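Local coordinates for protein glucosamine-6-phosphate deaminase (Bacillus subtilis, PDB 2BKX) that belongs to the glucosamine-6-phosphate isomerase/6-phosphogluconolactonase family, with a Rossmann-like fold that holds fructose-6-phosphate, at residues D29-L34 with N60-N65; D22-K27 with L56-I61; N142-S147 with T156-T161; S150-V155 with L180-Q185. All coordinates share one frame; numbering follows the deposited sequence.

Contact 1. Residues D29-L34 with N60-N65; sequences DAVLGL and NITTVN
Ala-30 O takes the hydrogen of Thr-62 N at 3.0 Å, almost straight at 177°, the first of four backbone hydrogen bonds that alternate between parallel strands 31-34 and 62-65. Leu-32 N then donates to Thr-62 O, Val-64 N to Leu-32 O, and Leu-34 N to Val-64 O at 2.8 Å. The short strand axes make an angle of 26°, and helix 41-53 links the two strands as a parallel beta-alpha-beta crossover. Before the strands begin, water 1 bonds Asp-29 O (2.8 Å), Asn-60 O (2.6 Å) and Thr-62 OG1 (2.7 Å). That hydroxyl has a further partner in Arg-98, while Thr-63 OG1 is held by His-99. The two leucines supply apolar contacts on their face of the sheet. Leu-32 CD1 meets Ile-61 CD1 at 3.8 Å, and Leu-34 CD1 lies 3.7 Å from Thr-63 CG2; OG1 of that threonine, at chi1 69°, lies between N and the carbonyl carbon, which leaves CG2 anti to that carbon. With Val-31 N and Gly-33 also bonded to the 127-130 region, strand 31-34 is paired along both edges. The chemistry implies a buried sheet interior whose backbone polarity is met by neighbouring strands.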
# COMPACT_ATOMS: atom_id res chain seq x y z
N ASP A 29 -9.05 16.79 -6.52
CA ASP A 29 -10.01 15.85 -5.97
C ASP A 29 -9.63 14.39 -6.28
O ASP A 29 -10.49 13.48 -6.31
CB ASP A 29 -11.40 16.20 -6.45
CG ASP A 29 -11.57 16.01 -7.93
OD1 ASP A 29 -10.57 16.10 -8.66
OD2 ASP A 29 -12.72 15.83 -8.39
N ALA A 30 -8.34 14.16 -6.44
CA ALA A 30 -7.84 12.81 -6.66
C ALA A 30 -8.18 11.91 -5.52
O ALA A 30 -8.32 12.35 -4.38
CB ALA A 30 -6.37 12.80 -6.88
N VAL A 31 -8.33 10.64 -5.85
CA VAL A 31 -8.48 9.55 -4.93
C VAL A 31 -7.14 8.82 -4.90
O VAL A 31 -6.72 8.25 -5.91
CB VAL A 31 -9.61 8.58 -5.36
CG1 VAL A 31 -9.71 7.45 -4.35
CG2 VAL A 31 -10.94 9.34 -5.46
N LEU A 32 -6.48 8.84 -3.75
CA LEU A 32 -5.18 8.19 -3.61
C LEU A 32 -5.36 6.89 -2.86
O LEU A 32 -5.90 6.88 -1.75
CB LEU A 32 -4.19 9.06 -2.80
CG LEU A 32 -4.07 10.54 -3.16
CD1 LEU A 32 -3.09 11.17 -2.18
CD2 LEU A 32 -3.66 10.73 -4.60
N GLY A 33 -4.84 5.81 -3.42
CA GLY A 33 -4.73 4.56 -2.71
C GLY A 33 -3.42 4.52 -1.98
O GLY A 33 -2.39 4.77 -2.61
N LEU A 34 -3.44 4.20 -0.68
CA LEU A 34 -2.26 4.35 0.16
C LEU A 34 -1.93 3.04 0.85
O LEU A 34 -2.76 2.14 0.97
CB LEU A 34 -2.49 5.47 1.19
CG LEU A 34 -2.68 6.86 0.55
CD1 LEU A 34 -2.93 7.86 1.68
CD2 LEU A 34 -1.48 7.30 -0.29
N ASN A 60 -8.61 18.79 -1.09
CA ASN A 60 -9.71 18.14 -1.79
C ASN A 60 -9.47 16.67 -2.09
O ASN A 60 -10.30 16.05 -2.78
CB ASN A 60 -10.12 18.94 -3.03
CG ASN A 60 -10.81 20.22 -2.64
OD1 ASN A 60 -11.97 20.20 -2.21
ND2 ASN A 60 -10.09 21.32 -2.70
N ILE A 61 -8.41 16.12 -1.51
CA ILE A 61 -8.08 14.72 -1.77
C ILE A 61 -8.98 13.79 -0.98
O ILE A 61 -9.53 14.16 0.06
CB ILE A 61 -6.58 14.35 -1.50
CG1 ILE A 61 -6.23 14.23 -0.01
CG2 ILE A 61 -5.64 15.27 -2.28
CD1 ILE A 61 -4.90 13.52 0.25
N THR A 62 -9.15 12.61 -1.54
CA THR A 62 -9.74 11.47 -0.85
C THR A 62 -8.71 10.37 -0.83
O THR A 62 -7.97 10.24 -1.79
CB THR A 62 -11.00 10.97 -1.60
OG1 THR A 62 -11.96 12.05 -1.63
CG2 THR A 62 -11.60 9.75 -0.97
N THR A 63 -8.66 9.58 0.24
CA THR A 63 -7.76 8.42 0.26
C THR A 63 -8.45 7.15 0.67
O THR A 63 -9.41 7.17 1.47
CB THR A 63 -6.54 8.67 1.18
OG1 THR A 63 -6.92 8.72 2.55
CG2 THR A 63 -5.86 9.99 0.84
N VAL A 64 -7.94 6.03 0.12
CA VAL A 64 -8.37 4.69 0.52
C VAL A 64 -7.10 3.89 0.81
O VAL A 64 -6.13 3.92 0.03
CB VAL A 64 -9.25 3.98 -0.53
CG1 VAL A 64 -10.57 4.71 -0.64
CG2 VAL A 64 -8.61 3.92 -1.88
N ASN A 65 -7.09 3.18 1.94
CA ASN A 65 -5.95 2.36 2.29
C ASN A 65 -6.17 0.91 1.88
O ASN A 65 -7.30 0.41 1.82
CB ASN A 65 -5.65 2.45 3.79
CG ASN A 65 -4.53 3.40 4.09
OD1 ASN A 65 -3.37 2.96 4.40
ND2 ASN A 65 -4.79 4.66 3.94
O HOH W 1 -11.37 13.79 -3.65

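Contact 2. Residues D22-K27 with L56-I61; sequences DTIKEK and LSFQNI
Ile-24, near the end of helix 9-26, is the knob of this contact, pushed into a hollow formed by Leu-56, Ser-57, Phe-58 and Ile-61. Its two branches do different work. CG2, anti to the backbone N (chi1 of the residue -66°), reaches the floor, 3.5 Å from Ser-57 O and 3.9 Å from Ile-61 CG2. The longer branch ends in CD1, which approaches the Phe-58 ring obliquely and stops 3.5 Å from CE2. Ile-61 also meets that ring from within its own segment, its CD1 lying at the ring edge and in its plane. Next to this hollow, Leu-56 CD1 supports the aliphatic part of Lys-25, at 3.5 Å from CG; the lysine chain bends at chi2 and chi3 as it passes. The loop backbone makes a type I turn from Phe-58 to Ile-61, overlapped at its start by an ST turn in which Gln-59 N donates to Ser-57 OG at 3.2 Å. Asp-93 also bonds that hydroxyl and Phe-58 N. No hydrogen bond crosses between 22-27 and 56-61, so helix and loop are joined by van der Waals fit alone. This implies an apolar seam that continues onto Leu-32 of the sheet.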
# COMPACT_ATOMS: atom_id res chain seq x y z
N ASP A 22 2.29 14.94 -7.97
CA ASP A 22 1.82 15.17 -9.35
C ASP A 22 0.35 14.78 -9.48
O ASP A 22 -0.45 15.47 -10.11
CB ASP A 22 2.65 14.35 -10.36
CG ASP A 22 4.01 14.93 -10.64
OD1 ASP A 22 4.28 16.12 -10.36
OD2 ASP A 22 4.85 14.19 -11.21
N THR A 23 -0.01 13.65 -8.87
CA THR A 23 -1.40 13.15 -8.98
C THR A 23 -2.36 14.12 -8.28
O THR A 23 -3.42 14.48 -8.79
CB THR A 23 -1.49 11.77 -8.30
OG1 THR A 23 -0.54 10.88 -8.93
CG2 THR A 23 -2.89 11.20 -8.39
N ILE A 24 -1.92 14.59 -7.12
CA ILE A 24 -2.70 15.53 -6.33
C ILE A 24 -2.90 16.87 -7.04
O ILE A 24 -3.96 17.47 -6.96
CB ILE A 24 -2.03 15.76 -4.94
CG1 ILE A 24 -2.03 14.50 -4.08
CG2 ILE A 24 -2.67 16.93 -4.18
CD1 ILE A 24 -1.09 14.61 -2.88
N LYS A 25 -1.86 17.38 -7.67
CA LYS A 25 -1.98 18.67 -8.29
C LYS A 25 -2.68 18.65 -9.62
O LYS A 25 -3.38 19.63 -9.94
CB LYS A 25 -0.60 19.28 -8.41
CG LYS A 25 -0.01 19.71 -7.10
CD LYS A 25 -0.09 21.18 -6.82
CE LYS A 25 0.76 21.99 -7.74
NZ LYS A 25 0.87 23.37 -7.23
N GLU A 26 -2.53 17.59 -10.39
CA GLU A 26 -3.24 17.47 -11.67
C GLU A 26 -4.75 17.39 -11.41
O GLU A 26 -5.56 17.88 -12.18
CB GLU A 26 -2.74 16.24 -12.38
CG GLU A 26 -3.32 15.95 -13.76
CD GLU A 26 -2.85 14.62 -14.35
OE1 GLU A 26 -2.77 14.52 -15.59
OE2 GLU A 26 -2.56 13.67 -13.59
N LYS A 27 -5.11 16.71 -10.32
CA LYS A 27 -6.51 16.43 -9.95
C LYS A 27 -6.62 16.65 -8.44
O LYS A 27 -6.34 15.75 -7.65
CB LYS A 27 -6.85 14.99 -10.33
CG LYS A 27 -8.29 14.67 -10.16
CD LYS A 27 -8.64 13.32 -10.76
CE LYS A 27 -10.13 13.11 -10.75
NZ LYS A 27 -10.47 11.66 -11.07
N LEU A 56 2.11 22.63 -1.02
CA LEU A 56 1.27 21.62 -1.61
C LEU A 56 0.06 21.38 -0.73
O LEU A 56 0.21 21.08 0.44
CB LEU A 56 2.07 20.30 -1.75
CG LEU A 56 1.31 19.09 -2.27
CD1 LEU A 56 0.78 19.24 -3.68
CD2 LEU A 56 2.16 17.80 -2.13
N SER A 57 -1.14 21.48 -1.30
CA SER A 57 -2.41 21.34 -0.55
C SER A 57 -3.07 19.99 -0.77
O SER A 57 -3.18 19.49 -1.88
CB SER A 57 -3.42 22.40 -0.97
OG SER A 57 -4.64 22.26 -0.21
N PHE A 58 -3.61 19.43 0.31
CA PHE A 58 -4.33 18.18 0.30
C PHE A 58 -5.84 18.39 0.54
O PHE A 58 -6.58 17.47 0.83
CB PHE A 58 -3.70 17.26 1.36
CG PHE A 58 -2.18 17.01 1.17
CD1 PHE A 58 -1.25 17.93 1.62
CD2 PHE A 58 -1.71 15.83 0.62
CE1 PHE A 58 0.15 17.70 1.45
CE2 PHE A 58 -0.33 15.60 0.44
CZ PHE A 58 0.59 16.53 0.87
N GLN A 59 -6.30 19.63 0.39
CA GLN A 59 -7.66 19.97 0.82
C GLN A 59 -8.79 19.19 0.16
O GLN A 59 -9.84 18.97 0.76
CB GLN A 59 -7.91 21.49 0.68
CG GLN A 59 -7.21 22.25 1.77
CD GLN A 59 -7.61 23.69 1.92
OE1 GLN A 59 -8.59 24.16 1.32
NE2 GLN A 59 -6.86 24.40 2.75
N ASN A 60 -8.61 18.79 -1.09
CA ASN A 60 -9.71 18.14 -1.79
C ASN A 60 -9.47 16.67 -2.09
O ASN A 60 -10.30 16.05 -2.78
CB ASN A 60 -10.12 18.94 -3.03
CG ASN A 60 -10.81 20.22 -2.64
OD1 ASN A 60 -11.97 20.20 -2.21
ND2 ASN A 60 -10.09 21.32 -2.70
N ILE A 61 -8.41 16.12 -1.51
CA ILE A 61 -8.08 14.72 -1.77
C ILE A 61 -8.98 13.79 -0.98
O ILE A 61 -9.53 14.16 0.06
CB ILE A 61 -6.58 14.35 -1.50
CG1 ILE A 61 -6.23 14.23 -0.01
CG2 ILE A 61 -5.64 15.27 -2.28
CD1 ILE A 61 -4.90 13.52 0.25

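Contact 3. Residues N142-S147 with T156-T161; sequences NEPGTS and TLNEQT
Two hydrogen bonds, both accepted by Glu-143 OE2, carry the polar part of this contact. Thr-161 OG1 donates at 2.7 Å to the syn lone pair of Glu-143 OE2, whereas Asn-158 N, 2.9 Å from the same oxygen, arrives from above the carboxylate plane, 44° out of it. The glutamate reaches them with a bend at chi2 (-80°). Its other oxygen, OE1, is bonded by His-138, a residue of the fructose-6-phosphate pocket, and by Asn-136, so the carboxylate is held at both oxygens and its rotation is probably fixed.

Stacking comes next: the Asn-158 amide lies over the carboxylate with the planes only 12° apart and Asn-158 CG 3.6 Å from Glu-143 CD. Pro-144 CD extends this packing to Asn-158 ND2 at 3.7 Å. A water bridge adds a third kind of link, since water 2 donates to Pro-144 O at 2.7 Å and accepts from Asn-158 ND2 at 3.0 Å.

Within 142-147, a type II turn from Glu-143 to Thr-146 shapes the backbone, and Thr-146 OG1 donates to Glu-143 O at 2.6 Å. In the fold, Glu-143 ties the loop between strands 128-131 and 153-156 to the first turn of helix 159-165, while Leu-157, next to the N-cap residue Asn-158, leans on strand 178-181.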
# COMPACT_ATOMS: atom_id res chain seq x y z
N ASN A 142 -2.92 -9.73 0.02
CA ASN A 142 -3.24 -10.81 -0.92
C ASN A 142 -2.07 -11.76 -1.01
O ASN A 142 -1.08 -11.43 -1.67
CB ASN A 142 -3.60 -10.24 -2.29
CG ASN A 142 -4.79 -9.35 -2.23
OD1 ASN A 142 -5.93 -9.83 -2.16
ND2 ASN A 142 -4.56 -8.05 -2.31
N GLU A 143 -2.15 -12.86 -0.26
CA GLU A 143 -1.05 -13.81 -0.15
C GLU A 143 -1.02 -14.74 -1.35
O GLU A 143 -2.00 -14.84 -2.10
CB GLU A 143 -1.16 -14.62 1.13
CG GLU A 143 -1.16 -13.79 2.42
CD GLU A 143 0.17 -13.31 2.92
OE1 GLU A 143 1.11 -13.11 2.11
OE2 GLU A 143 0.35 -13.13 4.16
N PRO A 144 0.10 -15.46 -1.54
CA PRO A 144 0.14 -16.44 -2.62
C PRO A 144 -1.05 -17.35 -2.66
O PRO A 144 -1.54 -17.82 -1.63
CB PRO A 144 1.44 -17.18 -2.32
CG PRO A 144 2.30 -16.16 -1.67
CD PRO A 144 1.38 -15.37 -0.82
N GLY A 145 -1.56 -17.54 -3.88
CA GLY A 145 -2.75 -18.31 -4.11
C GLY A 145 -4.02 -17.52 -4.27
O GLY A 145 -5.07 -18.10 -4.53
N THR A 146 -3.95 -16.19 -4.10
CA THR A 146 -5.13 -15.38 -4.20
C THR A 146 -5.48 -15.18 -5.68
O THR A 146 -4.63 -14.88 -6.51
CB THR A 146 -4.88 -14.00 -3.54
OG1 THR A 146 -4.55 -14.17 -2.15
CG2 THR A 146 -6.08 -13.08 -3.59
N SER A 147 -6.75 -15.34 -6.00
CA SER A 147 -7.23 -15.03 -7.34
C SER A 147 -6.95 -13.59 -7.75
O SER A 147 -7.14 -12.64 -6.96
CB SER A 147 -8.74 -15.20 -7.40
OG SER A 147 -9.25 -14.85 -8.68
N THR A 156 -6.37 -14.75 6.09
CA THR A 156 -5.52 -15.28 7.15
C THR A 156 -4.09 -15.03 6.69
O THR A 156 -3.68 -15.50 5.65
CB THR A 156 -5.80 -16.78 7.37
OG1 THR A 156 -7.16 -16.93 7.76
CG2 THR A 156 -4.90 -17.40 8.42
N LEU A 157 -3.34 -14.26 7.47
CA LEU A 157 -1.99 -13.92 7.12
C LEU A 157 -1.07 -15.14 7.10
O LEU A 157 -1.13 -16.02 7.97
CB LEU A 157 -1.43 -12.89 8.08
CG LEU A 157 -2.22 -11.58 8.15
CD1 LEU A 157 -1.61 -10.67 9.19
CD2 LEU A 157 -2.22 -10.85 6.83
N ASN A 158 -0.20 -15.18 6.11
CA ASN A 158 0.79 -16.24 6.09
C ASN A 158 1.77 -16.06 7.23
O ASN A 158 2.06 -14.94 7.68
CB ASN A 158 1.56 -16.23 4.77
CG ASN A 158 0.78 -16.82 3.60
OD1 ASN A 158 -0.43 -17.13 3.68
ND2 ASN A 158 1.49 -16.98 2.50
N GLU A 159 2.38 -17.15 7.67
CA GLU A 159 3.38 -17.03 8.73
C GLU A 159 4.55 -16.11 8.35
O GLU A 159 5.06 -15.38 9.20
CB GLU A 159 3.87 -18.41 9.18
CG GLU A 159 2.71 -19.32 9.72
CD GLU A 159 1.68 -18.65 10.68
OE1 GLU A 159 2.01 -17.82 11.56
OE2 GLU A 159 0.48 -18.98 10.56
N GLN A 160 4.96 -16.11 7.09
CA GLN A 160 6.06 -15.21 6.69
C GLN A 160 5.72 -13.74 6.91
O GLN A 160 6.57 -12.93 7.24
CB GLN A 160 6.44 -15.43 5.24
CG GLN A 160 7.71 -14.80 4.86
CD GLN A 160 7.87 -14.75 3.39
OE1 GLN A 160 8.67 -15.48 2.81
NE2 GLN A 160 7.07 -13.93 2.76
N THR A 161 4.45 -13.38 6.71
CA THR A 161 3.98 -12.03 6.92
C THR A 161 3.98 -11.66 8.39
O THR A 161 4.44 -10.59 8.78
CB THR A 161 2.60 -11.89 6.33
OG1 THR A 161 2.70 -12.18 4.94
CG2 THR A 161 2.04 -10.48 6.53
O HOH W 2 -0.35 -18.58 0.69

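Contact 4. Residues S150-V155 with L180-Q185; sequences SRTHVV and LTMGIQ
Strands 153-156 and 178-181 form an antiparallel pair, and Ser-150, ahead of it, meets the start of helix 184-188 beyond. Ser-150 uses two acceptors there: OG takes the hydrogen of Ile-184 N at 2.9 Å, and its carbonyl O that of Gln-185 N at 2.8 Å, in the carbonyl plane. OG also bonds Ser-147. Since these amides belong to the first turn of the helix, Ser-150 satisfies N-H groups that lack acceptors within the helix itself. Arg-151 bends at chi2 (-79°) to run alongside Gln-185, whose CG sits 3.4 Å above the centre of the guanidinium plane; NH2 is salt-bridged to Glu-117. Thr-152 lays CG2 3.4 Å from Thr-181 O, while its OG1 bonds Glu-117 as well. At His-153 the strands reach a hydrogen-bonded pair with Thr-181, His-153 N donating to Thr-181 O and Thr-181 N returning a bond to His-153 O at 3.0 Å. The His-153 ring is secured within its own segment, where ND1 donates to Arg-151 O at 2.7 Å, that oxygen lying 24° out of the ring plane. The side chain of Thr-181 lies about 6 Å from the bound fructose-6-phosphate. It meets Val-155 at about a right angle, with Val-155 CG1 3.8 Å from Thr-181 CG2.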
# COMPACT_ATOMS: atom_id res chain seq x y z
N SER A 150 -9.85 -11.29 -7.14
CA SER A 150 -10.27 -11.02 -5.77
C SER A 150 -10.63 -9.57 -5.54
O SER A 150 -10.04 -8.66 -6.15
CB SER A 150 -9.16 -11.44 -4.81
OG SER A 150 -7.93 -10.81 -5.07
N ARG A 151 -11.60 -9.38 -4.65
CA ARG A 151 -12.07 -8.07 -4.20
C ARG A 151 -11.74 -7.93 -2.71
O ARG A 151 -11.06 -8.79 -2.16
CB ARG A 151 -13.57 -7.95 -4.49
CG ARG A 151 -13.87 -7.94 -5.98
CD ARG A 151 -13.62 -6.59 -6.59
NE ARG A 151 -13.96 -6.58 -8.02
CZ ARG A 151 -13.94 -5.51 -8.75
NH1 ARG A 151 -14.26 -5.59 -10.05
NH2 ARG A 151 -13.56 -4.36 -8.22
N THR A 152 -12.17 -6.83 -2.07
CA THR A 152 -11.79 -6.63 -0.69
C THR A 152 -12.31 -7.82 0.12
O THR A 152 -13.47 -8.25 -0.05
CB THR A 152 -12.36 -5.29 -0.17
OG1 THR A 152 -11.88 -4.18 -0.96
CG2 THR A 152 -11.97 -5.05 1.25
N HIS A 153 -11.47 -8.38 1.00
CA HIS A 153 -11.81 -9.60 1.70
C HIS A 153 -11.00 -9.79 2.96
O HIS A 153 -9.97 -9.14 3.13
CB HIS A 153 -11.70 -10.83 0.78
CG HIS A 153 -10.31 -11.16 0.31
ND1 HIS A 153 -9.60 -10.38 -0.56
CD2 HIS A 153 -9.55 -12.25 0.54
CE1 HIS A 153 -8.43 -10.94 -0.79
NE2 HIS A 153 -8.36 -12.07 -0.12
N VAL A 154 -11.50 -10.70 3.81
CA VAL A 154 -10.84 -11.16 5.01
C VAL A 154 -9.86 -12.25 4.66
O VAL A 154 -10.19 -13.18 3.95
CB VAL A 154 -11.85 -11.68 6.04
CG1 VAL A 154 -11.16 -12.11 7.34
CG2 VAL A 154 -12.85 -10.59 6.36
N VAL A 155 -8.63 -12.11 5.14
CA VAL A 155 -7.54 -13.05 4.89
C VAL A 155 -6.88 -13.52 6.16
O VAL A 155 -6.83 -12.80 7.16
CB VAL A 155 -6.47 -12.42 3.98
CG1 VAL A 155 -7.12 -12.06 2.65
CG2 VAL A 155 -5.81 -11.18 4.63
N LEU A 180 -8.06 -7.46 6.85
CA LEU A 180 -8.95 -7.04 5.78
C LEU A 180 -8.09 -6.36 4.72
O LEU A 180 -7.27 -5.52 5.06
CB LEU A 180 -9.96 -6.02 6.30
CG LEU A 180 -11.02 -6.57 7.23
CD1 LEU A 180 -10.46 -7.05 8.55
CD2 LEU A 180 -12.06 -5.48 7.47
N THR A 181 -8.23 -6.76 3.45
CA THR A 181 -7.41 -6.18 2.38
C THR A 181 -8.22 -5.97 1.10
O THR A 181 -9.06 -6.78 0.74
CB THR A 181 -6.21 -7.10 2.07
OG1 THR A 181 -5.34 -6.46 1.12
CG2 THR A 181 -6.59 -8.45 1.60
N MET A 182 -7.94 -4.87 0.45
CA MET A 182 -8.33 -4.68 -0.95
C MET A 182 -7.85 -5.88 -1.70
O MET A 182 -6.76 -6.41 -1.41
CB MET A 182 -7.62 -3.50 -1.53
CG MET A 182 -8.18 -2.25 -1.19
SD MET A 182 -7.23 -1.00 -2.16
CE MET A 182 -7.80 -0.13 -1.15
N GLY A 183 -8.65 -6.36 -2.66
CA GLY A 183 -8.22 -7.50 -3.46
C GLY A 183 -7.34 -7.11 -4.62
O GLY A 183 -7.08 -5.91 -4.89
N ILE A 184 -6.88 -8.12 -5.33
CA ILE A 184 -6.04 -7.87 -6.48
C ILE A 184 -6.80 -7.10 -7.57
O ILE A 184 -6.26 -6.18 -8.19
CB ILE A 184 -5.39 -9.15 -7.01
CG1 ILE A 184 -4.48 -9.75 -5.93
CG2 ILE A 184 -4.64 -8.91 -8.31
CD1 ILE A 184 -3.84 -11.05 -6.26
N GLN A 185 -8.07 -7.47 -7.81
CA GLN A 185 -8.82 -6.72 -8.80
C GLN A 185 -9.08 -5.29 -8.33
O GLN A 185 -9.07 -4.34 -9.12
CB GLN A 185 -10.13 -7.42 -9.15
CG GLN A 185 -10.95 -6.68 -10.16
CD GLN A 185 -10.29 -6.56 -11.49
OE1 GLN A 185 -10.14 -7.55 -12.18
NE2 GLN A 185 -9.94 -5.34 -11.88

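How the contacts relate
Contacts 1 and 4 belong to one mixed sheet, in which strand 62-69 pairs in parallel with 31-34 and antiparallel with 178-181; their centres are about 18 Å apart. Contact 2, its centre about 9 Å from that of contact 1, shares Asn-60 and Ile-61 with it and joins helix 9-26 to the loop leading into strand 62-69. The centres of contacts 3 and 4 are about 11 Å apart, and Asn-142 ND2 probably bonds Met-182 O between them. Along the chain contacts 1 and 2 close before the other pair opens, whose segments alternate. Contacts 1 and 3 flank the chain's centre, their own centres about 26 Å apart, yet the side chains of Asn-65 and Thr-161 each lie about 5 Å from fructose-6-phosphate, so distant segments converge on one pocket.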